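Local coordinates for protein transcriptional regulator, Crp/Fnr family (Eubacterium rectale ATCC 33656, PDB 3DV8) that probably binds DNA through a helix-turn-helix domain and regulates transcription in response to a signal sensed by a cyclic nucleotide-binding-type domain, at residues Leu49-Gln54 / Asp102-Pro107; Leu55-Leu60 / Val93-Glu98; Thr68-Phe73 / Ala130-Asp135; Lys150-Phe155 / Asn177-His182. All coordinates share one frame; numbering follows the deposited sequence.

Contact 1 (Leu49-Gln54 / Asp102-Pro107); sequences LVKSGQ and DLWIIP
Leu49 and Trp104 lie side by side and point the same way from two antiparallel strands. Leu49 CD2 reaches the indole obliquely, 3.5 Å from Trp104 CE3. Lys51 lies farther along the same six-membered ring, by CZ3 and CH2. Lys51 CG is 3.6 Å from Trp104 CH2, and Lys51 CB makes an off-centre CH-pi contact, 4.1 Å from the centroid of the Trp104 six-membered ring. Lys51 CG stands opposite the backbone N (chi1 -175°) and the chain runs on extended; its aliphatic part passes the indole before the amine leaves. Lys51 NZ gives a 2.8 Å bond to a water, which binds Asp102 OD2 weakly. Asp102 OD1 is taken by His30.

The backbones pair at Leu49 with Trp104 and Val50 with Leu103, then slip by one residue before Ser52. Asp102 O accepts from both Lys51 N (2.9 Å) and Ser52 N (3.3 Å). This is a classic beta bulge, and the chain turns a corner at Lys51. Asp102 N returns a bond to Ser52 O at 2.8 Å.

Strand 46-50 lies between strands 101-107 and 77-78 in one sheet of the cupin-type domain. Strand 27-31 flanks 101-107 on its other side, and Pro107 leads into helix 108-117.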
loop_
_atom_site.group_PDB
_atom_site.type_symbol
_atom_site.label_atom_id
_atom_site.label_comp_id
_atom_site.label_asym_id
_atom_site.label_seq_id
_atom_site.Cartn_x
_atom_site.Cartn_y
_atom_site.Cartn_z
ATOM N N LEU A 49 15.885 -14.480 -0.613
ATOM C CA LEU A 49 16.175 -14.585 0.822
ATOM C C LEU A 49 17.529 -13.888 0.983
ATOM O O LEU A 49 18.540 -14.325 0.409
ATOM C CB LEU A 49 16.234 -16.045 1.287
ATOM C CG LEU A 49 16.455 -16.303 2.787
ATOM C CD1 LEU A 49 15.342 -15.692 3.650
ATOM C CD2 LEU A 49 16.588 -17.805 3.086
ATOM N N VAL A 50 17.536 -12.783 1.719
ATOM C CA VAL A 50 18.748 -12.004 1.941
ATOM C C VAL A 50 19.581 -12.680 3.034
ATOM O O VAL A 50 19.208 -12.646 4.204
ATOM C CB VAL A 50 18.408 -10.521 2.319
ATOM C CG1 VAL A 50 19.673 -9.719 2.652
ATOM C CG2 VAL A 50 17.617 -9.837 1.189
ATOM N N LYS A 51 20.676 -13.336 2.644
ATOM C CA LYS A 51 21.618 -13.922 3.613
ATOM C C LYS A 51 22.332 -12.775 4.338
ATOM O O LYS A 51 22.409 -12.764 5.570
ATOM C CB LYS A 51 22.662 -14.828 2.946
ATOM C CG LYS A 51 23.583 -15.555 3.954
ATOM C CD LYS A 51 24.795 -16.198 3.293
ATOM C CE LYS A 51 25.772 -16.720 4.337
ATOM N NZ LYS A 51 27.009 -17.260 3.715
ATOM N N SER A 52 22.850 -11.825 3.553
ATOM C CA SER A 52 23.590 -10.684 4.084
ATOM C C SER A 52 23.615 -9.527 3.087
ATOM O O SER A 52 24.093 -9.699 1.971
ATOM C CB SER A 52 25.018 -11.129 4.410
ATOM O OG SER A 52 25.808 -10.059 4.875
ATOM N N GLY A 53 23.102 -8.364 3.490
ATOM C CA GLY A 53 23.069 -7.175 2.632
ATOM C C GLY A 53 21.871 -6.257 2.837
ATOM O O GLY A 53 21.207 -6.290 3.884
ATOM N N GLN A 54 21.605 -5.441 1.817
ATOM C CA GLN A 54 20.550 -4.437 1.864
ATOM C C GLN A 54 19.962 -4.183 0.466
ATOM O O GLN A 54 20.705 -3.853 -0.467
ATOM C CB GLN A 54 21.120 -3.152 2.469
ATOM C CG GLN A 54 20.084 -2.062 2.784
ATOM C CD GLN A 54 20.719 -0.823 3.405
ATOM O OE1 GLN A 54 21.526 -0.916 4.331
ATOM N NE2 GLN A 54 20.346 0.338 2.902
ATOM N N ASP A 102 24.427 -10.835 -0.580
ATOM C CA ASP A 102 24.425 -12.281 -0.818
ATOM C C ASP A 102 22.977 -12.748 -0.684
ATOM O O ASP A 102 22.391 -12.638 0.396
ATOM C CB ASP A 102 25.306 -13.011 0.198
ATOM C CG ASP A 102 26.767 -12.705 0.018
ATOM O OD1 ASP A 102 27.247 -12.763 -1.135
ATOM O OD2 ASP A 102 27.444 -12.440 1.033
ATOM N N LEU A 103 22.424 -13.251 -1.792
ATOM C CA LEU A 103 21.042 -13.721 -1.882
ATOM C C LEU A 103 20.960 -15.195 -2.261
ATOM O O LEU A 103 21.886 -15.760 -2.841
ATOM C CB LEU A 103 20.277 -12.978 -2.999
ATOM C CG LEU A 103 20.020 -11.478 -3.026
ATOM C CD1 LEU A 103 21.312 -10.693 -3.082
ATOM C CD2 LEU A 103 19.190 -11.152 -4.261
ATOM N N TRP A 104 19.826 -15.784 -1.898
ATOM C CA TRP A 104 19.386 -17.079 -2.393
ATOM C C TRP A 104 18.113 -16.736 -3.157
ATOM O O TRP A 104 17.341 -15.873 -2.706
ATOM C CB TRP A 104 19.020 -18.057 -1.287
ATOM C CG TRP A 104 20.152 -18.637 -0.571
ATOM C CD1 TRP A 104 21.058 -19.511 -1.068
ATOM C CD2 TRP A 104 20.473 -18.451 0.807
ATOM N NE1 TRP A 104 21.955 -19.866 -0.091
ATOM C CE2 TRP A 104 21.617 -19.231 1.074
ATOM C CE3 TRP A 104 19.911 -17.690 1.846
ATOM C CZ2 TRP A 104 22.221 -19.275 2.343
ATOM C CZ3 TRP A 104 20.513 -17.730 3.115
ATOM C CH2 TRP A 104 21.657 -18.521 3.348
ATOM N N ILE A 105 17.906 -17.389 -4.300
ATOM C CA ILE A 105 16.697 -17.215 -5.100
ATOM C C ILE A 105 15.955 -18.559 -5.183
ATOM O O ILE A 105 16.554 -19.575 -5.526
ATOM C CB ILE A 105 16.987 -16.707 -6.527
ATOM C CG1 ILE A 105 17.966 -15.517 -6.514
ATOM C CG2 ILE A 105 15.662 -16.333 -7.222
ATOM C CD1 ILE A 105 18.219 -14.914 -7.892
ATOM N N ILE A 106 14.677 -18.560 -4.809
ATOM C CA ILE A 106 13.798 -19.714 -4.971
ATOM C C ILE A 106 13.067 -19.364 -6.270
ATOM O O ILE A 106 12.330 -18.379 -6.277
ATOM C CB ILE A 106 12.769 -19.864 -3.819
ATOM C CG1 ILE A 106 13.469 -20.008 -2.465
ATOM C CG2 ILE A 106 11.852 -21.076 -4.076
ATOM C CD1 ILE A 106 12.503 -20.029 -1.298
ATOM N N PRO A 107 13.295 -20.112 -7.381
ATOM C CA PRO A 107 12.589 -19.836 -8.654
ATOM C C PRO A 107 11.062 -19.708 -8.504
ATOM O O PRO A 107 10.466 -20.462 -7.728
ATOM C CB PRO A 107 12.959 -21.044 -9.527
ATOM C CG PRO A 107 14.299 -21.431 -9.047
ATOM C CD PRO A 107 14.240 -21.234 -7.548
HETATM O O HOH W 1 27.779 -15.367 1.861
#

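Contact 2 (Leu55-Leu60 / Val93-Glu98); sequences LRTYIL and VTIEAE
Two central strands of an antiparallel sheet in the cyclic nucleotide-binding-type domain pair here. Residues 55-60 run against 94-97 at 159°. Arg56 with Glu96 and Tyr58 with Thr94 are the hydrogen-bonded pairs. Tyr58 N meets Thr94 O at 2.8 Å, and Thr94 N meets Tyr58 O at 2.7 Å with an N-H...O angle of 174°.

The side chains of these four residues share one face of the sheet. Tyr58 CG sits between the backbone N and carbonyl carbon (chi1 66°), which lays the ring across toward the partner strand. Thr94 CB covers one face of the ring, 3.9 Å from the Tyr58 ring centroid. Arg56 NH1 lies over the opposite face, so the phenol is sandwiched. Tyr58 OH lies 2.8 Å from Glu96 OE1, a weak hydrogen bond. The other carboxylate oxygen, Glu96 OE2, lies at the guanidinium edge, 3.3 Å from Arg56 NH1, in a salt bridge whose hydrogen bond is weak.

The fold is a beta roll of the cupin class, and this sheet has strands 36-39 and 66-72 as its outer members. Leu55, Thr57, Ile95 and Ala97 line the other face. There Leu55 CD2 is 4.1 Å from Ala97 CB. Thr57 OG1 rests 3.6 Å from Ile95 CG1.

Arg56 has further partners in Thr68, through NE, and Glu66. Glu98 packs its CG against Arg56 CB, but its carboxylate is held by Gln54 and Arg71. Ile59 also packs on Ile140 of the second subunit.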
loop_
_atom_site.group_PDB
_atom_site.type_symbol
_atom_site.label_atom_id
_atom_site.label_comp_id
_atom_site.label_asym_id
_atom_site.label_seq_id
_atom_site.Cartn_x
_atom_site.Cartn_y
_atom_site.Cartn_z
ATOM N N LEU A 55 18.641 -4.387 0.340
ATOM C CA LEU A 55 17.883 -4.176 -0.900
ATOM C C LEU A 55 16.903 -3.028 -0.702
ATOM O O LEU A 55 16.441 -2.767 0.420
ATOM C CB LEU A 55 17.118 -5.433 -1.324
ATOM C CG LEU A 55 17.926 -6.710 -1.591
ATOM C CD1 LEU A 55 16.973 -7.843 -2.003
ATOM C CD2 LEU A 55 19.019 -6.495 -2.656
ATOM N N ARG A 56 16.585 -2.364 -1.806
ATOM C CA ARG A 56 15.698 -1.222 -1.813
ATOM C C ARG A 56 14.600 -1.384 -2.877
ATOM O O ARG A 56 14.909 -1.411 -4.078
ATOM C CB ARG A 56 16.540 0.001 -2.131
ATOM C CG ARG A 56 15.803 1.325 -2.120
ATOM C CD ARG A 56 16.300 2.233 -3.220
ATOM N NE ARG A 56 15.452 3.416 -3.349
ATOM C CZ ARG A 56 15.471 4.269 -4.368
ATOM N NH1 ARG A 56 16.244 4.059 -5.424
ATOM N NH2 ARG A 56 14.646 5.309 -4.346
ATOM N N THR A 57 13.337 -1.478 -2.427
ATOM C CA THR A 57 12.173 -1.550 -3.312
ATOM C C THR A 57 11.654 -0.127 -3.490
ATOM O O THR A 57 11.393 0.557 -2.518
ATOM C CB THR A 57 11.087 -2.461 -2.764
ATOM O OG1 THR A 57 11.626 -3.779 -2.667
ATOM C CG2 THR A 57 9.855 -2.486 -3.693
ATOM N N TYR A 58 11.542 0.311 -4.741
ATOM C CA TYR A 58 11.070 1.651 -5.072
ATOM C C TYR A 58 10.254 1.687 -6.364
ATOM O O TYR A 58 10.170 0.689 -7.107
ATOM C CB TYR A 58 12.259 2.621 -5.150
ATOM C CG TYR A 58 13.275 2.396 -6.271
ATOM C CD1 TYR A 58 14.182 1.321 -6.230
ATOM C CD2 TYR A 58 13.382 3.303 -7.336
ATOM C CE1 TYR A 58 15.144 1.131 -7.247
ATOM C CE2 TYR A 58 14.330 3.122 -8.354
ATOM C CZ TYR A 58 15.212 2.037 -8.302
ATOM O OH TYR A 58 16.136 1.871 -9.306
ATOM N N ILE A 59 9.632 2.840 -6.596
ATOM C CA ILE A 59 8.844 3.074 -7.797
ATOM C C ILE A 59 9.398 4.301 -8.501
ATOM O O ILE A 59 9.944 5.189 -7.860
ATOM C CB ILE A 59 7.319 3.156 -7.506
ATOM C CG1 ILE A 59 6.957 4.304 -6.545
ATOM C CG2 ILE A 59 6.842 1.810 -6.960
ATOM C CD1 ILE A 59 5.461 4.473 -6.336
ATOM N N LEU A 60 9.263 4.309 -9.823
ATOM C CA LEU A 60 9.749 5.367 -10.695
ATOM C C LEU A 60 8.583 5.985 -11.450
ATOM O O LEU A 60 7.749 5.255 -11.989
ATOM C CB LEU A 60 10.753 4.788 -11.713
ATOM C CG LEU A 60 12.243 4.748 -11.365
ATOM C CD1 LEU A 60 12.954 3.675 -12.167
ATOM C CD2 LEU A 60 12.882 6.118 -11.610
ATOM N N VAL A 93 7.345 -2.542 -9.419
ATOM C CA VAL A 93 8.335 -1.983 -8.506
ATOM C C VAL A 93 9.728 -2.319 -9.023
ATOM O O VAL A 93 9.896 -3.301 -9.761
ATOM C CB VAL A 93 8.170 -2.548 -7.053
ATOM C CG1 VAL A 93 6.780 -2.221 -6.497
ATOM C CG2 VAL A 93 8.438 -4.060 -6.993
ATOM N N THR A 94 10.705 -1.491 -8.652
ATOM C CA THR A 94 12.111 -1.717 -8.973
ATOM C C THR A 94 12.814 -2.074 -7.654
ATOM O O THR A 94 12.611 -1.400 -6.638
ATOM C CB THR A 94 12.744 -0.506 -9.687
ATOM O OG1 THR A 94 12.033 -0.276 -10.909
ATOM C CG2 THR A 94 14.228 -0.753 -10.014
ATOM N N ILE A 95 13.596 -3.158 -7.674
ATOM C CA ILE A 95 14.347 -3.634 -6.505
ATOM C C ILE A 95 15.825 -3.623 -6.885
ATOM O O ILE A 95 16.195 -4.159 -7.947
ATOM C CB ILE A 95 13.929 -5.053 -6.045
ATOM C CG1 ILE A 95 12.394 -5.167 -5.919
ATOM C CG2 ILE A 95 14.589 -5.377 -4.709
ATOM C CD1 ILE A 95 11.890 -6.573 -5.703
ATOM N N GLU A 96 16.652 -2.998 -6.041
ATOM C CA GLU A 96 18.095 -2.912 -6.277
ATOM C C GLU A 96 18.905 -3.069 -4.991
ATOM O O GLU A 96 18.388 -2.806 -3.900
ATOM C CB GLU A 96 18.432 -1.579 -6.957
ATOM C CG GLU A 96 18.254 -0.346 -6.064
ATOM C CD GLU A 96 18.527 0.974 -6.764
ATOM O OE1 GLU A 96 18.527 1.034 -8.012
ATOM O OE2 GLU A 96 18.727 1.967 -6.040
ATOM N N ALA A 97 20.174 -3.458 -5.140
ATOM C CA ALA A 97 21.100 -3.634 -4.009
ATOM C C ALA A 97 21.709 -2.289 -3.582
ATOM O O ALA A 97 22.402 -1.646 -4.375
ATOM C CB ALA A 97 22.225 -4.625 -4.382
ATOM N N GLU A 98 21.443 -1.870 -2.345
ATOM C CA GLU A 98 22.053 -0.644 -1.773
ATOM C C GLU A 98 23.464 -0.863 -1.231
ATOM O O GLU A 98 24.220 0.096 -1.082
ATOM C CB GLU A 98 21.187 -0.035 -0.678
ATOM C CG GLU A 98 20.012 0.691 -1.208
ATOM C CD GLU A 98 19.280 1.417 -0.115
ATOM O OE1 GLU A 98 18.832 0.756 0.857
ATOM O OE2 GLU A 98 19.148 2.649 -0.255
#

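Contact 3 (Thr68-Phe73 / Ala130-Asp135); sequences TLYRLF and ATRFSD
Leu69 opens the contact at its edge. Leu69 O comes only to 4.4 Å from Asp135 O, with no bond between them. The Leu69 side chain also packs on Met137 of the second subunit. Leu69 and Tyr70 both face Thr57 on the neighbouring strand 55-60, a classic beta bulge.

Tyr70 follows and carries most of the strand's share. Its CG lies between the backbone N and carbonyl carbon (chi1 55°), and one face of the ring is turned to the Arg132 side chain. Arg132 CD sits over that face, 3.9 Å from the Tyr70 ring centroid, in a CH-pi contact. The two side chains cross at about a right angle, with ring and guanidinium planes 32° apart. At the base of the ring, Tyr70 CB is 3.9 Å from Asp135 OD2.

Here one sheet of the cupin-type domain rests on helix 119-145, the long helix that joins it to the DNA-binding domain in the Crp/Fnr family. The helix also faces its partner: Phe133 stacks on Phe133 of the second subunit.

Leu72 comes next. Leu72 CD2 lies over a face of the Arg132 guanidinium, 3.5 Å from Arg132 NE. Within the helix, Arg132 NH1 lies 3.3 Å from Asp135 OD2, a salt bridge whose hydrogen bond is weak. Arg132 NH2 bonds to Met77 O.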
loop_
_atom_site.group_PDB
_atom_site.type_symbol
_atom_site.label_atom_id
_atom_site.label_comp_id
_atom_site.label_asym_id
_atom_site.label_seq_id
_atom_site.Cartn_x
_atom_site.Cartn_y
_atom_site.Cartn_z
ATOM N N THR A 68 11.202 5.503 -2.183
ATOM C CA THR A 68 11.426 4.169 -1.599
ATOM C C THR A 68 10.156 3.684 -0.884
ATOM O O THR A 68 9.611 4.396 -0.039
ATOM C CB THR A 68 12.591 4.172 -0.560
ATOM O OG1 THR A 68 13.802 4.581 -1.205
ATOM C CG2 THR A 68 12.802 2.793 0.084
ATOM N N LEU A 69 9.698 2.484 -1.233
ATOM C CA LEU A 69 8.553 1.870 -0.580
ATOM C C LEU A 69 9.006 1.254 0.750
ATOM O O LEU A 69 8.400 1.501 1.790
ATOM C CB LEU A 69 7.892 0.829 -1.485
ATOM C CG LEU A 69 7.357 1.344 -2.832
ATOM C CD1 LEU A 69 6.647 0.215 -3.553
ATOM C CD2 LEU A 69 6.409 2.524 -2.672
ATOM N N TYR A 70 10.069 0.462 0.707
ATOM C CA TYR A 70 10.631 -0.175 1.901
ATOM C C TYR A 70 12.016 -0.706 1.587
ATOM O O TYR A 70 12.422 -0.765 0.418
ATOM C CB TYR A 70 9.734 -1.338 2.377
ATOM C CG TYR A 70 9.460 -2.376 1.307
ATOM C CD1 TYR A 70 10.329 -3.457 1.112
ATOM C CD2 TYR A 70 8.333 -2.266 0.470
ATOM C CE1 TYR A 70 10.100 -4.400 0.109
ATOM C CE2 TYR A 70 8.079 -3.211 -0.531
ATOM C CZ TYR A 70 8.975 -4.274 -0.713
ATOM O OH TYR A 70 8.741 -5.214 -1.690
ATOM N N ARG A 71 12.719 -1.104 2.641
ATOM C CA ARG A 71 14.037 -1.724 2.547
ATOM C C ARG A 71 13.992 -3.132 3.148
ATOM O O ARG A 71 13.248 -3.394 4.101
ATOM C CB ARG A 71 15.083 -0.874 3.259
ATOM C CG ARG A 71 15.540 0.344 2.471
ATOM C CD ARG A 71 16.319 1.281 3.385
ATOM N NE ARG A 71 17.246 2.191 2.709
ATOM C CZ ARG A 71 17.883 3.208 3.303
ATOM N NH1 ARG A 71 17.647 3.551 4.573
ATOM N NH2 ARG A 71 18.735 3.943 2.601
ATOM N N LEU A 72 14.792 -4.023 2.562
ATOM C CA LEU A 72 14.960 -5.398 3.021
ATOM C C LEU A 72 16.423 -5.543 3.477
ATOM O O LEU A 72 17.339 -5.108 2.769
ATOM C CB LEU A 72 14.625 -6.379 1.895
ATOM C CG LEU A 72 13.220 -6.317 1.280
ATOM C CD1 LEU A 72 13.147 -7.315 0.144
ATOM C CD2 LEU A 72 12.119 -6.602 2.306
ATOM N N PHE A 73 16.621 -6.135 4.660
ATOM C CA PHE A 73 17.952 -6.337 5.285
ATOM C C PHE A 73 18.256 -7.839 5.431
ATOM O O PHE A 73 17.547 -8.662 4.848
ATOM C CB PHE A 73 17.967 -5.629 6.646
ATOM C CG PHE A 73 17.686 -4.165 6.558
ATOM C CD1 PHE A 73 18.711 -3.269 6.236
ATOM C CD2 PHE A 73 16.400 -3.675 6.788
ATOM C CE1 PHE A 73 18.465 -1.893 6.153
ATOM C CE2 PHE A 73 16.130 -2.297 6.711
ATOM C CZ PHE A 73 17.166 -1.400 6.394
ATOM N N ALA A 130 1.219 -9.024 3.735
ATOM C CA ALA A 130 0.672 -8.164 4.789
ATOM C C ALA A 130 1.747 -7.263 5.416
ATOM O O ALA A 130 1.493 -6.086 5.643
ATOM C CB ALA A 130 -0.032 -9.004 5.862
ATOM N N THR A 131 2.939 -7.819 5.660
ATOM C CA THR A 131 4.098 -7.065 6.181
ATOM C C THR A 131 4.490 -5.917 5.241
ATOM O O THR A 131 4.660 -4.780 5.684
ATOM C CB THR A 131 5.348 -7.974 6.361
ATOM O OG1 THR A 131 5.006 -9.092 7.181
ATOM C CG2 THR A 131 6.508 -7.221 7.001
ATOM N N ARG A 132 4.597 -6.229 3.948
ATOM C CA ARG A 132 4.973 -5.250 2.911
ATOM C C ARG A 132 3.820 -4.243 2.689
ATOM O O ARG A 132 4.076 -3.053 2.488
ATOM C CB ARG A 132 5.393 -5.952 1.606
ATOM C CG ARG A 132 6.518 -7.026 1.768
ATOM C CD ARG A 132 7.915 -6.499 2.056
ATOM N NE ARG A 132 8.803 -7.559 2.591
ATOM C CZ ARG A 132 9.170 -7.718 3.871
ATOM N NH1 ARG A 132 8.792 -6.876 4.838
ATOM N NH2 ARG A 132 9.966 -8.729 4.217
ATOM N N PHE A 133 2.568 -4.727 2.751
ATOM C CA PHE A 133 1.357 -3.878 2.677
ATOM C C PHE A 133 1.429 -2.901 3.858
ATOM O O PHE A 133 1.265 -1.697 3.664
ATOM C CB PHE A 133 0.068 -4.718 2.798
ATOM C CG PHE A 133 -1.198 -4.076 2.228
ATOM C CD1 PHE A 133 -1.400 -2.688 2.143
ATOM C CD2 PHE A 133 -2.258 -4.916 1.861
ATOM C CE1 PHE A 133 -2.587 -2.168 1.636
ATOM C CE2 PHE A 133 -3.453 -4.406 1.369
ATOM C CZ PHE A 133 -3.625 -3.030 1.257
ATOM N N SER A 134 1.700 -3.425 5.062
ATOM C CA SER A 134 1.848 -2.593 6.266
ATOM C C SER A 134 2.991 -1.567 6.119
ATOM O O SER A 134 2.797 -0.414 6.505
ATOM C CB SER A 134 2.048 -3.439 7.532
ATOM O OG SER A 134 0.986 -4.355 7.729
ATOM N N ASP A 135 4.140 -1.970 5.545
ATOM C CA ASP A 135 5.281 -1.050 5.281
ATOM C C ASP A 135 4.835 0.129 4.405
ATOM O O ASP A 135 5.086 1.296 4.727
ATOM C CB ASP A 135 6.458 -1.748 4.555
ATOM C CG ASP A 135 7.155 -2.817 5.393
ATOM O OD1 ASP A 135 7.078 -2.774 6.635
ATOM O OD2 ASP A 135 7.819 -3.699 4.800
#

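Contact 4 (Lys150-Phe155 / Asn177-His182); sequences KRVASF and NHLGSH
Leu179 packs tightly against one side of helix 148-163. Leu179 CD1 meets Val152 CG2 at 3.6 Å, the two side chains crossing at about a right angle. Its other branch lies more loosely by Phe155, with Leu179 CD2 4.2 Å from Phe155 CB. Phe155 CE1 lies over one face of the imidazole, 3.3 Å from His178 CD2. The ring planes are 35° apart, an oblique pair. With chi1 at 173°, Phe155 swings its ring toward the imidazole.

Beyond Leu179 the contact thins out. Gly180 leaves the helix with positive phi, and the chain goes through Ser181 to exposed His182, the N-cap of helix 183-195. That helix is the second of the helix-turn-helix, probably the recognition helix, and its Met189, Leu190 and Phe193 touch Val152.

The polar link is at the helix end. Arg151 NH2 bonds to Leu179 O at 3.2 Å with the oxygen near the guanidinium plane, and Arg151 NH1 adds a weak bond to Leu179 O at 3.3 Å. Arg151 NE is held by Gln142, and His178 ND1 by Thr68. A cationic group on the last carbonyl of helix 172-179 would probably offset the negative end of that helix's dipole.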
loop_
_atom_site.group_PDB
_atom_site.type_symbol
_atom_site.label_atom_id
_atom_site.label_comp_id
_atom_site.label_asym_id
_atom_site.label_seq_id
_atom_site.Cartn_x
_atom_site.Cartn_y
_atom_site.Cartn_z
ATOM N N LYS A 150 10.243 17.003 8.672
ATOM C CA LYS A 150 10.131 15.856 9.581
ATOM C C LYS A 150 10.572 14.549 8.931
ATOM O O LYS A 150 11.225 13.724 9.574
ATOM C CB LYS A 150 8.715 15.738 10.146
ATOM C CG LYS A 150 8.337 16.931 11.000
ATOM C CD LYS A 150 7.105 16.697 11.847
ATOM C CE LYS A 150 5.848 17.295 11.284
ATOM N NZ LYS A 150 5.785 18.792 11.469
ATOM N N ARG A 151 10.254 14.393 7.649
ATOM C CA ARG A 151 10.611 13.195 6.880
ATOM C C ARG A 151 12.108 13.125 6.579
ATOM O O ARG A 151 12.676 12.034 6.597
ATOM C CB ARG A 151 9.765 13.103 5.605
ATOM C CG ARG A 151 8.276 12.971 5.936
ATOM C CD ARG A 151 7.371 12.921 4.740
ATOM N NE ARG A 151 7.675 11.770 3.897
ATOM C CZ ARG A 151 7.977 11.778 2.592
ATOM N NH1 ARG A 151 7.930 12.881 1.841
ATOM N NH2 ARG A 151 8.256 10.608 2.011
ATOM N N VAL A 152 12.731 14.277 6.300
ATOM C CA VAL A 152 14.186 14.368 6.112
ATOM C C VAL A 152 14.859 14.015 7.451
ATOM O O VAL A 152 15.762 13.180 7.477
ATOM C CB VAL A 152 14.652 15.766 5.576
ATOM C CG1 VAL A 152 16.188 15.865 5.527
ATOM C CG2 VAL A 152 14.066 16.028 4.191
ATOM N N ALA A 153 14.394 14.635 8.542
ATOM C CA ALA A 153 14.855 14.331 9.909
ATOM C C ALA A 153 14.753 12.827 10.219
ATOM O O ALA A 153 15.690 12.220 10.751
ATOM C CB ALA A 153 14.049 15.113 10.919
ATOM N N SER A 154 13.623 12.238 9.854
ATOM C CA SER A 154 13.376 10.805 10.045
ATOM C C SER A 154 14.328 9.917 9.229
ATOM O O SER A 154 14.800 8.891 9.726
ATOM C CB SER A 154 11.923 10.478 9.674
ATOM O OG SER A 154 11.621 9.141 9.992
ATOM N N PHE A 155 14.593 10.315 7.983
ATOM C CA PHE A 155 15.506 9.580 7.109
ATOM C C PHE A 155 16.952 9.641 7.624
ATOM O O PHE A 155 17.640 8.607 7.657
ATOM C CB PHE A 155 15.430 10.073 5.660
ATOM C CG PHE A 155 16.468 9.460 4.778
ATOM C CD1 PHE A 155 16.250 8.213 4.205
ATOM C CD2 PHE A 155 17.709 10.100 4.577
ATOM C CE1 PHE A 155 17.238 7.602 3.417
ATOM C CE2 PHE A 155 18.712 9.506 3.791
ATOM C CZ PHE A 155 18.471 8.263 3.190
ATOM N N ASN A 177 15.449 10.942 -3.925
ATOM C CA ASN A 177 14.954 9.668 -4.474
ATOM C C ASN A 177 14.347 8.737 -3.417
ATOM O O ASN A 177 13.463 7.950 -3.732
ATOM C CB ASN A 177 16.052 8.946 -5.271
ATOM C CG ASN A 177 16.464 9.701 -6.549
ATOM O OD1 ASN A 177 15.796 10.644 -6.977
ATOM N ND2 ASN A 177 17.573 9.283 -7.153
ATOM N N HIS A 178 14.826 8.823 -2.176
ATOM C CA HIS A 178 14.223 8.074 -1.063
ATOM C C HIS A 178 12.849 8.607 -0.657
ATOM O O HIS A 178 11.943 7.820 -0.401
ATOM C CB HIS A 178 15.132 8.051 0.176
ATOM C CG HIS A 178 16.191 7.003 0.124
ATOM N ND1 HIS A 178 15.883 5.663 0.030
ATOM C CD2 HIS A 178 17.540 7.078 0.204
ATOM C CE1 HIS A 178 16.998 4.960 0.026
ATOM N NE2 HIS A 178 18.020 5.792 0.139
ATOM N N LEU A 179 12.710 9.933 -0.626
ATOM C CA LEU A 179 11.508 10.617 -0.152
ATOM C C LEU A 179 10.472 11.054 -1.200
ATOM O O LEU A 179 9.401 11.521 -0.817
ATOM C CB LEU A 179 11.941 11.862 0.655
ATOM C CG LEU A 179 12.911 11.649 1.827
ATOM C CD1 LEU A 179 13.238 12.986 2.454
ATOM C CD2 LEU A 179 12.350 10.695 2.874
ATOM N N GLY A 180 10.741 10.901 -2.496
ATOM C CA GLY A 180 9.812 11.404 -3.513
ATOM C C GLY A 180 9.855 12.917 -3.656
ATOM O O GLY A 180 8.834 13.520 -3.985
ATOM N N SER A 181 11.026 13.526 -3.436
ATOM C CA SER A 181 11.226 14.978 -3.545
ATOM C C SER A 181 12.211 15.295 -4.684
ATOM O O SER A 181 12.615 14.386 -5.424
ATOM C CB SER A 181 11.737 15.521 -2.208
ATOM O OG SER A 181 11.732 16.939 -2.211
ATOM N N HIS A 182 12.525 16.581 -4.865
ATOM C CA HIS A 182 13.512 17.045 -5.864
ATOM C C HIS A 182 14.786 17.450 -5.121
ATOM O O HIS A 182 14.701 17.945 -4.002
ATOM C CB HIS A 182 12.954 18.212 -6.691
ATOM C CG HIS A 182 13.841 18.652 -7.821
ATOM N ND1 HIS A 182 14.649 19.769 -7.746
ATOM C CD2 HIS A 182 14.031 18.135 -9.060
ATOM C CE1 HIS A 182 15.305 19.913 -8.885
ATOM N NE2 HIS A 182 14.946 18.935 -9.699
#

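In the fold
Contacts 2, 3 and 4 are buried, while contact 1 is only partly so, with a water and an exposed lysine at its edge. Contacts 1 and 2 are both antiparallel strand pairs built on backbone hydrogen bonds, one in each sheet of the same domain, and they meet at Gln54. Contact 3 uses the sheet of contact 2, since strands 55-60 and 66-72 are neighbours. It joins that sheet to the long helix by CH-pi and apolar contact, without any hydrogen bond across. Contact 4, its centre about 27 Å from that of contact 1, joins two helices of the DNA-binding domain and sets a guanidinium on a helix-end carbonyl. Through His178 it still touches the cyclic nucleotide-binding-type domain, at the strand of contact 3.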